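Local coordinates for inositol-3-phosphate synthase (Caenorhabditis elegans, PDB 1VKO), which binds NAD in a Rossmann-type domain and assembles from four chains, as an inositol-phosphate synthase family member, at residues 74-79 / 238-243; 70-75 / 145-150; 293-298 / 316-321. One frame throughout, in Å; residues are numbered along the deposited sequence.

Contact 1: residues 74-79 / 238-243; sequences PRKTGL and HELECV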
loop_
_atom_site.group_PDB
_atom_site.type_symbol
_atom_site.label_atom_id
_atom_site.label_comp_id
_atom_site.label_asym_id
_atom_site.label_seq_id
_atom_site.Cartn_x
_atom_site.Cartn_y
_atom_site.Cartn_z
ATOM N N PRO A 74 -28.077 -36.138 -7.933
ATOM C CA PRO A 74 -26.849 -36.237 -7.153
ATOM C C PRO A 74 -26.943 -37.398 -6.172
ATOM O O PRO A 74 -27.992 -37.603 -5.565
ATOM C CB PRO A 74 -26.771 -34.875 -6.452
ATOM C CG PRO A 74 -27.511 -33.950 -7.396
ATOM C CD PRO A 74 -28.683 -34.794 -7.816
ATOM N N ARG A 75 -25.854 -38.164 -6.064
ATOM C CA ARG A 75 -25.783 -39.305 -5.156
ATOM C C ARG A 75 -25.621 -38.873 -3.690
ATOM O O ARG A 75 -25.154 -37.751 -3.406
ATOM C CB ARG A 75 -24.627 -40.211 -5.555
ATOM C CG ARG A 75 -24.966 -41.184 -6.669
ATOM C CD ARG A 75 -24.766 -40.611 -8.070
ATOM N NE ARG A 75 -24.941 -41.620 -9.121
ATOM C CZ ARG A 75 -23.970 -42.089 -9.890
ATOM N NH1 ARG A 75 -22.718 -41.662 -9.757
ATOM N NH2 ARG A 75 -24.254 -42.981 -10.809
ATOM N N LYS A 76 -26.015 -39.760 -2.765
ATOM C CA LYS A 76 -25.859 -39.498 -1.325
ATOM C C LYS A 76 -24.384 -39.512 -0.993
ATOM O O LYS A 76 -23.700 -40.508 -1.244
ATOM C CB LYS A 76 -26.607 -40.517 -0.473
ATOM C CG LYS A 76 -26.776 -40.051 0.967
ATOM C CD LYS A 76 -27.348 -41.142 1.877
ATOM C CE LYS A 76 -27.522 -40.573 3.275
ATOM N NZ LYS A 76 -27.854 -41.610 4.285
ATOM N N THR A 77 -23.895 -38.424 -0.422
ATOM C CA THR A 77 -22.446 -38.141 -0.441
ATOM C C THR A 77 -21.806 -37.880 0.916
ATOM O O THR A 77 -22.187 -36.972 1.636
ATOM C CB THR A 77 -22.192 -36.966 -1.416
ATOM O OG1 THR A 77 -22.498 -37.413 -2.738
ATOM C CG2 THR A 77 -20.720 -36.581 -1.514
ATOM N N GLY A 78 -20.824 -38.699 1.262
ATOM C CA GLY A 78 -20.053 -38.473 2.486
ATOM C C GLY A 78 -18.706 -37.877 2.141
ATOM O O GLY A 78 -18.097 -38.263 1.139
ATOM N N LEU A 79 -18.250 -36.947 2.981
ATOM C CA LEU A 79 -16.898 -36.358 2.863
ATOM C C LEU A 79 -16.093 -36.586 4.124
ATOM O O LEU A 79 -16.545 -36.256 5.251
ATOM C CB LEU A 79 -16.943 -34.837 2.503
ATOM C CG LEU A 79 -15.621 -34.025 2.432
ATOM C CD1 LEU A 79 -14.737 -34.518 1.301
ATOM C CD2 LEU A 79 -15.876 -32.550 2.235
ATOM N N HIS A 238 -23.904 -44.594 6.903
ATOM C CA HIS A 238 -24.798 -43.569 6.337
ATOM C C HIS A 238 -25.293 -43.962 4.952
ATOM O O HIS A 238 -26.002 -43.204 4.314
ATOM C CB HIS A 238 -24.136 -42.189 6.267
ATOM C CG HIS A 238 -23.757 -41.610 7.595
ATOM N ND1 HIS A 238 -22.469 -41.654 8.082
ATOM C CD2 HIS A 238 -24.483 -40.931 8.514
ATOM C CE1 HIS A 238 -22.420 -41.047 9.253
ATOM N NE2 HIS A 238 -23.628 -40.597 9.538
ATOM N N GLU A 239 -24.894 -45.131 4.476
ATOM C CA GLU A 239 -25.502 -45.703 3.286
ATOM C C GLU A 239 -25.227 -44.801 2.080
ATOM O O GLU A 239 -26.113 -44.515 1.268
ATOM C CB GLU A 239 -27.007 -45.889 3.529
ATOM C CG GLU A 239 -27.547 -47.243 3.142
ATOM C CD GLU A 239 -28.677 -47.668 4.068
ATOM O OE1 GLU A 239 -29.687 -46.933 4.185
ATOM O OE2 GLU A 239 -28.536 -48.735 4.696
ATOM N N LEU A 240 -23.975 -44.373 1.982
ATOM C CA LEU A 240 -23.505 -43.400 1.001
ATOM C C LEU A 240 -23.262 -44.021 -0.357
ATOM O O LEU A 240 -22.753 -45.122 -0.460
ATOM C CB LEU A 240 -22.183 -42.817 1.488
ATOM C CG LEU A 240 -22.222 -42.179 2.877
ATOM C CD1 LEU A 240 -20.816 -41.933 3.378
ATOM C CD2 LEU A 240 -23.046 -40.882 2.900
ATOM N N GLU A 241 -23.592 -43.292 -1.409
ATOM C CA GLU A 241 -23.254 -43.739 -2.748
ATOM C C GLU A 241 -22.005 -43.079 -3.305
ATOM O O GLU A 241 -21.490 -43.562 -4.305
ATOM C CB GLU A 241 -24.414 -43.493 -3.710
ATOM C CG GLU A 241 -25.715 -44.208 -3.361
ATOM C CD GLU A 241 -26.908 -43.405 -3.828
ATOM O OE1 GLU A 241 -27.122 -43.323 -5.056
ATOM O OE2 GLU A 241 -27.611 -42.832 -2.967
ATOM N N CYS A 242 -21.550 -41.967 -2.710
ATOM C CA CYS A 242 -20.277 -41.322 -3.113
ATOM C C CYS A 242 -19.472 -40.955 -1.886
ATOM O O CYS A 242 -19.959 -40.245 -1.004
ATOM C CB CYS A 242 -20.514 -40.057 -3.943
ATOM S SG CYS A 242 -19.036 -39.366 -4.734
ATOM N N VAL A 243 -18.239 -41.446 -1.823
ATOM C CA VAL A 243 -17.371 -41.148 -0.688
ATOM C C VAL A 243 -16.179 -40.395 -1.255
ATOM O O VAL A 243 -15.544 -40.868 -2.208
ATOM C CB VAL A 243 -16.877 -42.442 0.020
ATOM C CG1 VAL A 243 -15.915 -42.122 1.126
ATOM C CG2 VAL A 243 -18.041 -43.203 0.585
#
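Thr-77 pairs with Cys-242 and Gly-78 with Val-243 in parallel register, joining the first residues of two inner strands, 77-82 and 242-247, of a Rossmann-type sheet. Cys-242 N donates to Lys-76 O (3.0 Å), and Gly-78 N donates in turn to Cys-242 O (2.9 Å). Lys-76 O also receives Glu-241 N at 2.8 Å, so two successive amides grip one carbonyl where the strand begins. On one face Leu-240 spreads its methyls over the neighbouring backbone, CD2 lying 3.5 Å from Gly-78 N and CD1 3.7 Å from Gly-78 CA; glycine, lacking a beta carbon, leaves room for this branched side chain. The other face carries Thr-77 and Cys-242, small residues suited to lying under Glu-456 of helix 440-458. At the exposed end Glu-241 crosses Arg-75 at about a right angle. Its OE1 meets the aliphatic Arg-75 CG (3.4 Å) while the guanidinium leads away, and OE2 takes only a weak bond from Lys-76 N. Thr-77 turns its hydroxyl beside its own backbone N (chi1 -67°), from where OG1 donates to Arg-75 O at 2.8 Å, approaching from above the carbonyl plane.

Contact 2: residues 70-75 / 145-150; sequences TVLKPR and IVPILS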
loop_
_atom_site.group_PDB
_atom_site.type_symbol
_atom_site.label_atom_id
_atom_site.label_comp_id
_atom_site.label_asym_id
_atom_site.label_seq_id
_atom_site.Cartn_x
_atom_site.Cartn_y
_atom_site.Cartn_z
ATOM N N THR A 70 -25.217 -37.778 -18.378
ATOM C CA THR A 70 -25.094 -37.205 -17.046
ATOM C C THR A 70 -26.187 -37.672 -16.125
ATOM O O THR A 70 -27.334 -37.283 -16.308
ATOM C CB THR A 70 -25.156 -35.660 -17.101
ATOM O OG1 THR A 70 -24.095 -35.161 -17.920
ATOM C CG2 THR A 70 -24.850 -35.067 -15.718
ATOM N N VAL A 71 -25.853 -38.462 -15.107
ATOM C CA VAL A 71 -26.873 -38.794 -14.118
ATOM C C VAL A 71 -27.363 -37.492 -13.477
ATOM O O VAL A 71 -26.562 -36.642 -13.079
ATOM C CB VAL A 71 -26.400 -39.835 -13.077
ATOM C CG1 VAL A 71 -27.524 -40.144 -12.056
ATOM C CG2 VAL A 71 -25.953 -41.133 -13.774
ATOM N N LEU A 72 -28.676 -37.298 -13.440
ATOM C CA LEU A 72 -29.225 -36.016 -12.997
ATOM C C LEU A 72 -29.491 -35.922 -11.500
ATOM O O LEU A 72 -29.572 -34.820 -10.967
ATOM C CB LEU A 72 -30.505 -35.664 -13.761
ATOM C CG LEU A 72 -30.435 -35.233 -15.228
ATOM C CD1 LEU A 72 -31.835 -34.961 -15.736
ATOM C CD2 LEU A 72 -29.577 -34.008 -15.439
ATOM N N LYS A 73 -29.666 -37.056 -10.825
ATOM C CA LYS A 73 -29.841 -37.013 -9.375
ATOM C C LYS A 73 -28.492 -37.157 -8.694
ATOM O O LYS A 73 -27.814 -38.161 -8.903
ATOM C CB LYS A 73 -30.816 -38.070 -8.857
ATOM C CG LYS A 73 -31.406 -37.693 -7.507
ATOM C CD LYS A 73 -31.487 -38.870 -6.552
ATOM C CE LYS A 73 -32.819 -39.598 -6.650
ATOM N NZ LYS A 73 -32.915 -40.773 -5.712
ATOM N N PRO A 74 -28.077 -36.138 -7.933
ATOM C CA PRO A 74 -26.849 -36.237 -7.153
ATOM C C PRO A 74 -26.943 -37.398 -6.172
ATOM O O PRO A 74 -27.992 -37.603 -5.565
ATOM C CB PRO A 74 -26.771 -34.875 -6.452
ATOM C CG PRO A 74 -27.511 -33.950 -7.396
ATOM C CD PRO A 74 -28.683 -34.794 -7.816
ATOM N N ARG A 75 -25.854 -38.164 -6.064
ATOM C CA ARG A 75 -25.783 -39.305 -5.156
ATOM C C ARG A 75 -25.621 -38.873 -3.690
ATOM O O ARG A 75 -25.154 -37.751 -3.406
ATOM C CB ARG A 75 -24.627 -40.211 -5.555
ATOM C CG ARG A 75 -24.966 -41.184 -6.669
ATOM C CD ARG A 75 -24.766 -40.611 -8.070
ATOM N NE ARG A 75 -24.941 -41.620 -9.121
ATOM C CZ ARG A 75 -23.970 -42.089 -9.890
ATOM N NH1 ARG A 75 -22.718 -41.662 -9.757
ATOM N NH2 ARG A 75 -24.254 -42.981 -10.809
ATOM N N ILE A 145 -27.445 -25.288 -13.919
ATOM C CA ILE A 145 -27.122 -25.823 -15.229
ATOM C C ILE A 145 -27.206 -27.355 -15.272
ATOM O O ILE A 145 -28.049 -27.893 -15.977
ATOM C CB ILE A 145 -25.767 -25.288 -15.705
ATOM C CG1 ILE A 145 -25.842 -23.777 -15.873
ATOM C CG2 ILE A 145 -25.367 -25.933 -17.015
ATOM C CD1 ILE A 145 -24.450 -23.139 -16.112
ATOM N N VAL A 146 -26.324 -28.050 -14.551
ATOM C CA VAL A 146 -26.551 -29.466 -14.245
ATOM C C VAL A 146 -26.727 -29.609 -12.726
ATOM O O VAL A 146 -26.095 -28.891 -11.965
ATOM C CB VAL A 146 -25.489 -30.459 -14.839
ATOM C CG1 VAL A 146 -25.502 -30.441 -16.355
ATOM C CG2 VAL A 146 -24.113 -30.179 -14.353
ATOM N N PRO A 147 -27.662 -30.450 -12.295
ATOM C CA PRO A 147 -27.922 -30.627 -10.866
ATOM C C PRO A 147 -26.667 -31.045 -10.107
ATOM O O PRO A 147 -25.961 -31.971 -10.524
ATOM C CB PRO A 147 -28.998 -31.735 -10.833
ATOM C CG PRO A 147 -29.690 -31.649 -12.189
ATOM C CD PRO A 147 -28.586 -31.235 -13.140
ATOM N N ILE A 148 -26.370 -30.336 -9.016
ATOM C CA ILE A 148 -25.190 -30.636 -8.189
ATOM C C ILE A 148 -25.569 -30.574 -6.720
ATOM O O ILE A 148 -26.603 -30.041 -6.390
ATOM C CB ILE A 148 -24.017 -29.666 -8.476
ATOM C CG1 ILE A 148 -24.450 -28.206 -8.265
ATOM C CG2 ILE A 148 -23.441 -29.910 -9.866
ATOM C CD1 ILE A 148 -23.349 -27.177 -8.349
ATOM N N LEU A 149 -24.739 -31.125 -5.841
ATOM C CA LEU A 149 -25.002 -31.036 -4.405
ATOM C C LEU A 149 -25.027 -29.598 -3.876
ATOM O O LEU A 149 -24.443 -28.690 -4.468
ATOM C CB LEU A 149 -23.939 -31.812 -3.638
ATOM C CG LEU A 149 -23.784 -33.296 -3.911
ATOM C CD1 LEU A 149 -22.383 -33.702 -3.506
ATOM C CD2 LEU A 149 -24.866 -34.077 -3.138
ATOM N N SER A 150 -25.739 -29.401 -2.769
ATOM C CA SER A 150 -25.536 -28.235 -1.927
ATOM C C SER A 150 -24.685 -28.710 -0.793
ATOM O O SER A 150 -24.802 -29.872 -0.397
ATOM C CB SER A 150 -26.865 -27.769 -1.338
ATOM O OG SER A 150 -26.665 -27.100 -0.094
#
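Pro-147 presses its ring against Leu-72, and this is the tight part of a contact between two chain segments whose touching parts, both loop, run nearly parallel and share no hydrogen bond. Pro-147 CB and CG lie against the Leu-72 carbonyl, at 3.1 Å and 3.4 Å from Leu-72 O. Beyond them, Leu-72 CD2 packs on Pro-147 CD at 3.7 Å. This second contact depends on the side chain: with CG opposite the carbonyl carbon (chi1 -72°), the branched end swings over to the proline although the side chain does not start out in that direction. A proline suits the other half, being a compact apolar ring with no amide N-H to satisfy.

Further along, the fit is looser. Pro-74 points at the opposite segment, yet its CG comes only to 4.0 Å from the backbone carbon C of Ile-148, and its CD stays 4.3 Å from Pro-147 CB. Leu-149 closes the more buried end: its CD2 rests 3.9 Å from Pro-74 CB and 3.7 Å from Arg-75 O. On the outer side the exposed Lys-73 starts its side chain away from the other segment, a natural place for a long charged residue.

What the two segments lack in direct polar bonds is partly supplied by Arg-460, whose guanidinium donates to Val-71 O through NH1 and to Pro-147 O through NH2, bridging them. Around the contact, helix 498-513 meets both Thr-70 and Val-146 at Leu-512, while helix 440-458 meets Pro-74 and Leu-149 at Glu-456, and Val-146 and Ile-148 at Leu-457. The contact thus lies where the long antiparallel strand 56-71 ends, beside the loop that leads from strand 136-141 into strand 154-159.

Contact 3: residues 293-298 / 316-321; sequences GAHYIN and HKVFVG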
loop_
_atom_site.group_PDB
_atom_site.type_symbol
_atom_site.label_atom_id
_atom_site.label_comp_id
_atom_site.label_asym_id
_atom_site.label_seq_id
_atom_site.Cartn_x
_atom_site.Cartn_y
_atom_site.Cartn_z
ATOM N N GLY A 293 -12.777 -47.417 -3.179
ATOM C CA GLY A 293 -13.664 -46.761 -4.135
ATOM C C GLY A 293 -14.070 -45.324 -3.820
ATOM O O GLY A 293 -14.935 -44.758 -4.503
ATOM N N ALA A 294 -13.452 -44.741 -2.787
ATOM C CA ALA A 294 -13.540 -43.294 -2.484
ATOM C C ALA A 294 -12.560 -42.476 -3.326
ATOM O O ALA A 294 -11.468 -42.938 -3.651
ATOM C CB ALA A 294 -13.281 -43.032 -1.004
ATOM N N HIS A 295 -12.949 -41.258 -3.678
ATOM C CA HIS A 295 -12.083 -40.394 -4.463
ATOM C C HIS A 295 -11.218 -39.625 -3.475
ATOM O O HIS A 295 -11.561 -39.487 -2.292
ATOM C CB HIS A 295 -12.897 -39.413 -5.327
ATOM C CG HIS A 295 -14.028 -40.055 -6.071
ATOM N ND1 HIS A 295 -13.836 -40.834 -7.188
ATOM C CD2 HIS A 295 -15.362 -40.026 -5.862
ATOM C CE1 HIS A 295 -14.998 -41.283 -7.620
ATOM N NE2 HIS A 295 -15.944 -40.793 -6.842
ATOM N N TYR A 296 -10.104 -39.120 -3.963
ATOM C CA TYR A 296 -9.155 -38.493 -3.086
ATOM C C TYR A 296 -8.673 -37.138 -3.613
ATOM O O TYR A 296 -8.128 -37.047 -4.754
ATOM C CB TYR A 296 -7.979 -39.444 -2.811
ATOM C CG TYR A 296 -7.053 -38.895 -1.747
ATOM C CD1 TYR A 296 -7.328 -39.052 -0.388
ATOM C CD2 TYR A 296 -5.936 -38.188 -2.101
ATOM C CE1 TYR A 296 -6.468 -38.516 0.579
ATOM C CE2 TYR A 296 -5.110 -37.630 -1.161
ATOM C CZ TYR A 296 -5.335 -37.812 0.159
ATOM O OH TYR A 296 -4.430 -37.244 1.077
ATOM N N ILE A 297 -8.890 -36.106 -2.779
ATOM C CA ILE A 297 -8.406 -34.719 -3.022
ATOM C C ILE A 297 -7.316 -34.258 -2.060
ATOM O O ILE A 297 -7.470 -34.364 -0.826
ATOM C CB ILE A 297 -9.577 -33.670 -2.961
ATOM C CG1 ILE A 297 -10.834 -34.145 -3.716
ATOM C CG2 ILE A 297 -9.092 -32.251 -3.419
ATOM C CD1 ILE A 297 -10.625 -34.444 -5.167
ATOM N N ASN A 298 -6.230 -33.735 -2.635
ATOM C CA ASN A 298 -5.088 -33.203 -1.897
ATOM C C ASN A 298 -5.105 -31.662 -1.890
ATOM O O ASN A 298 -4.799 -31.039 -2.922
ATOM C CB ASN A 298 -3.773 -33.676 -2.541
ATOM C CG ASN A 298 -2.510 -33.032 -1.884
ATOM O OD1 ASN A 298 -2.514 -32.684 -0.705
ATOM N ND2 ASN A 298 -1.435 -32.892 -2.659
ATOM N N HIS A 316 -8.283 -48.468 -10.435
ATOM C CA HIS A 316 -9.425 -48.718 -9.547
ATOM C C HIS A 316 -10.666 -47.893 -9.870
ATOM O O HIS A 316 -11.688 -47.997 -9.183
ATOM C CB HIS A 316 -9.019 -48.597 -8.074
ATOM C CG HIS A 316 -8.461 -49.861 -7.503
ATOM N ND1 HIS A 316 -7.153 -50.253 -7.692
ATOM C CD2 HIS A 316 -9.040 -50.835 -6.764
ATOM C CE1 HIS A 316 -6.943 -51.412 -7.090
ATOM N NE2 HIS A 316 -8.073 -51.787 -6.520
ATOM N N LYS A 317 -10.571 -47.101 -10.939
ATOM C CA LYS A 317 -11.690 -46.320 -11.463
ATOM C C LYS A 317 -12.226 -45.260 -10.492
ATOM O O LYS A 317 -13.442 -45.080 -10.305
ATOM C CB LYS A 317 -12.797 -47.243 -12.002
ATOM C CG LYS A 317 -12.695 -47.559 -13.503
ATOM C CD LYS A 317 -11.394 -48.270 -13.897
ATOM C CE LYS A 317 -11.614 -49.171 -15.124
ATOM N N VAL A 318 -11.276 -44.528 -9.918
ATOM C CA VAL A 318 -11.533 -43.484 -8.930
ATOM C C VAL A 318 -10.833 -42.179 -9.377
ATOM O O VAL A 318 -9.862 -42.221 -10.160
ATOM C CB VAL A 318 -11.077 -44.033 -7.566
ATOM C CG1 VAL A 318 -9.955 -43.234 -6.958
ATOM C CG2 VAL A 318 -12.283 -44.279 -6.633
ATOM N N PHE A 319 -11.334 -41.025 -8.936
ATOM C CA PHE A 319 -10.714 -39.742 -9.318
ATOM C C PHE A 319 -9.780 -39.244 -8.255
ATOM O O PHE A 319 -10.076 -39.380 -7.062
ATOM C CB PHE A 319 -11.745 -38.624 -9.562
ATOM C CG PHE A 319 -12.600 -38.816 -10.785
ATOM C CD1 PHE A 319 -12.050 -38.755 -12.060
ATOM C CD2 PHE A 319 -13.968 -39.008 -10.659
ATOM C CE1 PHE A 319 -12.855 -38.930 -13.190
ATOM C CE2 PHE A 319 -14.778 -39.185 -11.779
ATOM C CZ PHE A 319 -14.228 -39.141 -13.039
ATOM N N VAL A 320 -8.659 -38.660 -8.701
ATOM C CA VAL A 320 -7.750 -37.961 -7.806
ATOM C C VAL A 320 -7.729 -36.471 -8.134
ATOM O O VAL A 320 -8.111 -36.092 -9.242
ATOM C CB VAL A 320 -6.333 -38.620 -7.697
ATOM C CG1 VAL A 320 -6.474 -39.983 -7.113
ATOM C CG2 VAL A 320 -5.556 -38.671 -9.052
ATOM N N GLY A 321 -7.326 -35.637 -7.166
ATOM C CA GLY A 321 -7.209 -34.182 -7.388
ATOM C C GLY A 321 -6.163 -33.494 -6.505
ATOM O O GLY A 321 -5.822 -33.992 -5.442
#
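His-295 accepts a nearly straight hydrogen bond (174° at the hydrogen) from Phe-319 N to its ring nitrogen ND1, 3.1 Å away and close to the ring plane. The side chain thus takes an amide just ahead of strand 320-321, and ND1, as the acceptor, would carry no proton. With CG opposite the carbonyl carbon (chi1 -47°), the imidazole lies alongside Phe-319, whose CD2 is 3.9 Å from His-295 CE1; the two rings meet obliquely. From there the backbones pair in parallel: Tyr-296 N donates to Phe-319 O (3.1 Å), Gly-321 N to Tyr-296 O (2.9 Å) and Asn-298 N to Gly-321 O (2.8 Å), the last from above the carbonyl plane.

Apolar groups fill in around these bonds. Val-318 CG2 sits 3.4 Å from Ala-294 O, and Ile-297 folds CD1 to 4.1 Å from Gly-321 CA, where the absence of a side chain makes room.

Farther out, Thr-455 of helix 440-458 touches both His-295 and Ile-297, and Ile-290 of helix 281-291 packs on Val-318. Gly-293, with positive phi, ends that helix in a Schellman motif. Asn-298, whose side-chain carboxamide is held by Gln-302 O at ND2 and Ser-300 N at OD1, lies with that side chain about 8 Å from NAD. Strand 295-298, helix 307-316 and strand 320-321 form a beta-alpha-beta unit, the repeating element of Rossmann-type nucleotide-binding domains.

How the contacts relate
From the N terminus, the stretch around Pro-74 and Arg-75 opens both contact 1 and contact 2. Contact 2 closes first, when the chain returns at 145-150; contact 1 closes only at 238-243, so its longer excursion takes in the second segment of contact 2. Thr-77 OG1 and Leu-149 CD1 touch where the two meet. Contact 3 follows in series, a short loop of one helix between 293-298 and 316-321. It adjoins contact 1 in the same parallel sheet, where a probable hydrogen bond links Val-243 O to His-295 N. Contact 2 ties the end of strand 56-71 to the loop before strand 154-159; contacts 1 and 3 join strands 77-82 with 242-247 and 295-298 with 320-321.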